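Local coordinates for cyclic nucleotide-binding protein (Ruegeria pomeroyi, PDB 3FX3) that probably acts as a DNA-binding transcription regulator of the Crp type, pairing a cyclic nucleotide-binding domain with a helix-turn-helix domain, at residues 15-20 against 136-141. Sequence-based numbering, arbitrary orientation.
Sequences NSLLIR and FGHLHS
Asn15 O is gripped twice by the guanidinium of Arg20, the side chain whose NH1 then meets His138. The stronger bond comes from Arg20 NE, 2.9 Å from Asn15 O; it is bent to 131° and its donor stands above the carbonyl plane, while Arg20 NH2 adds a weak second bond. A bend at chi3 (-80°) folds the arginine back over the start of helix 17-20, where Ser16 is the N-cap and its OG accepts from Ile19 N. From there Arg20 NH1 lies 3.7 Å from His138 CE1, the guanidinium and imidazole planes 60° apart, too steeply inclined for a parallel stack. Beside it, Leu17 CD1 meets the edge of the same ring, 3.6 Å from His138 CE1. His138, its ring swung away from the backbone N, spans the separation of the backbones, whose nearest CA atoms, those of Leu17 and His138, are 10.0 Å apart. The contact sets short helix 17-20 against helix 125-147, consistent with the long dimerisation helix of Crp-type proteins; Leu17 also packs on His140 of the second subunit. No hydrogen bond joins the segments; with Arg20 NH1 4.3 Å from His138 NE2, the arginine's charge would probably disfavour protonation of the imidazole.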
loop_
_atom_site.group_PDB
_atom_site.type_symbol
_atom_site.label_atom_id
_atom_site.label_comp_id
_atom_site.label_asym_id
_atom_site.label_seq_id
_atom_site.Cartn_x
_atom_site.Cartn_y
_atom_site.Cartn_z
ATOM N N ASN B 15 4.780 10.571 12.291
ATOM C CA ASN B 15 4.454 10.424 10.882
ATOM C C ASN B 15 4.866 9.073 10.286
ATOM O O ASN B 15 4.491 8.764 9.160
ATOM C CB ASN B 15 5.131 11.553 10.090
ATOM C CG ASN B 15 4.612 12.925 10.471
ATOM O OD1 ASN B 15 3.436 13.093 10.821
ATOM N ND2 ASN B 15 5.489 13.913 10.417
ATOM N N SER B 16 5.643 8.278 11.020
ATOM C CA SER B 16 6.135 7.009 10.488
ATOM C C SER B 16 5.055 5.917 10.450
ATOM O O SER B 16 4.124 5.907 11.244
ATOM C CB SER B 16 7.314 6.496 11.306
ATOM O OG SER B 16 6.904 6.034 12.589
ATOM N N LEU B 17 5.213 5.005 9.518
ATOM C CA LEU B 17 4.381 3.818 9.432
ATOM C C LEU B 17 4.238 3.065 10.771
ATOM O O LEU B 17 3.124 2.701 11.176
ATOM C CB LEU B 17 4.977 2.883 8.376
ATOM C CG LEU B 17 4.175 1.653 8.045
ATOM C CD1 LEU B 17 2.926 2.147 7.282
ATOM C CD2 LEU B 17 4.993 0.638 7.228
ATOM N N LEU B 18 5.355 2.830 11.447
ATOM C CA LEU B 18 5.332 2.156 12.749
ATOM C C LEU B 18 4.391 2.862 13.729
ATOM O O LEU B 18 3.492 2.248 14.305
ATOM C CB LEU B 18 6.720 2.118 13.358
ATOM C CG LEU B 18 6.839 1.496 14.746
ATOM C CD1 LEU B 18 6.499 -0.006 14.739
ATOM C CD2 LEU B 18 8.255 1.727 15.259
ATOM N N ILE B 19 4.623 4.154 13.915
ATOM C CA ILE B 19 3.940 4.875 14.971
ATOM C C ILE B 19 2.474 5.194 14.584
ATOM O O ILE B 19 1.573 5.081 15.409
ATOM C CB ILE B 19 4.710 6.140 15.379
ATOM C CG1 ILE B 19 6.129 5.756 15.840
ATOM C CG2 ILE B 19 3.925 6.910 16.483
ATOM C CD1 ILE B 19 6.200 4.772 17.054
ATOM N N ARG B 20 2.241 5.518 13.325
ATOM C CA ARG B 20 0.876 5.693 12.837
ATOM C C ARG B 20 0.031 4.432 13.013
ATOM O O ARG B 20 -1.170 4.541 13.101
ATOM C CB ARG B 20 0.842 6.016 11.344
ATOM C CG ARG B 20 1.002 7.460 10.971
ATOM C CD ARG B 20 0.893 7.551 9.433
ATOM N NE ARG B 20 2.149 7.164 8.761
ATOM C CZ ARG B 20 2.273 6.662 7.514
ATOM N NH1 ARG B 20 1.212 6.407 6.733
ATOM N NH2 ARG B 20 3.498 6.415 7.043
ATOM N N PHE B 136 -4.244 -3.730 8.091
ATOM C CA PHE B 136 -5.111 -4.274 7.029
ATOM C C PHE B 136 -5.846 -3.173 6.285
ATOM O O PHE B 136 -5.956 -3.203 5.058
ATOM C CB PHE B 136 -6.114 -5.304 7.556
ATOM C CG PHE B 136 -5.578 -6.739 7.589
ATOM C CD1 PHE B 136 -5.111 -7.362 6.428
ATOM C CD2 PHE B 136 -5.597 -7.473 8.752
ATOM C CE1 PHE B 136 -4.652 -8.703 6.461
ATOM C CE2 PHE B 136 -5.162 -8.820 8.786
ATOM C CZ PHE B 136 -4.662 -9.415 7.666
ATOM N N GLY B 137 -6.350 -2.187 7.011
ATOM C CA GLY B 137 -7.148 -1.152 6.342
ATOM C C GLY B 137 -6.213 -0.361 5.424
ATOM O O GLY B 137 -6.553 -0.007 4.288
ATOM N N HIS B 138 -5.011 -0.138 5.908
ATOM C CA HIS B 138 -3.996 0.557 5.145
ATOM C C HIS B 138 -3.562 -0.254 3.909
ATOM O O HIS B 138 -3.467 0.293 2.814
ATOM C CB HIS B 138 -2.821 0.930 6.089
ATOM C CG HIS B 138 -1.853 1.920 5.520
ATOM N ND1 HIS B 138 -0.671 2.248 6.155
ATOM C CD2 HIS B 138 -1.859 2.625 4.359
ATOM C CE1 HIS B 138 -0.012 3.136 5.428
ATOM N NE2 HIS B 138 -0.708 3.379 4.336
ATOM N N LEU B 139 -3.365 -1.558 4.045
ATOM C CA LEU B 139 -3.038 -2.380 2.865
ATOM C C LEU B 139 -4.102 -2.285 1.814
ATOM O O LEU B 139 -3.804 -2.075 0.626
ATOM C CB LEU B 139 -2.858 -3.842 3.223
ATOM C CG LEU B 139 -1.495 -4.241 3.713
ATOM C CD1 LEU B 139 -1.537 -5.605 4.415
ATOM C CD2 LEU B 139 -0.461 -4.209 2.588
ATOM N N HIS B 140 -5.368 -2.393 2.237
ATOM C CA HIS B 140 -6.464 -2.258 1.291
ATOM C C HIS B 140 -6.462 -0.929 0.581
ATOM O O HIS B 140 -6.783 -0.839 -0.609
ATOM C CB HIS B 140 -7.847 -2.403 1.948
ATOM C CG HIS B 140 -8.296 -3.806 2.015
ATOM N ND1 HIS B 140 -8.738 -4.481 0.903
ATOM C CD2 HIS B 140 -8.312 -4.693 3.036
ATOM C CE1 HIS B 140 -9.038 -5.721 1.244
ATOM N NE2 HIS B 140 -8.795 -5.873 2.533
ATOM N N SER B 141 -6.177 0.109 1.333
ATOM C CA SER B 141 -6.172 1.433 0.730
ATOM C C SER B 141 -5.039 1.552 -0.329
ATOM O O SER B 141 -5.232 2.079 -1.419
ATOM C CB SER B 141 -6.089 2.487 1.849
ATOM O OG SER B 141 -5.670 3.700 1.349
#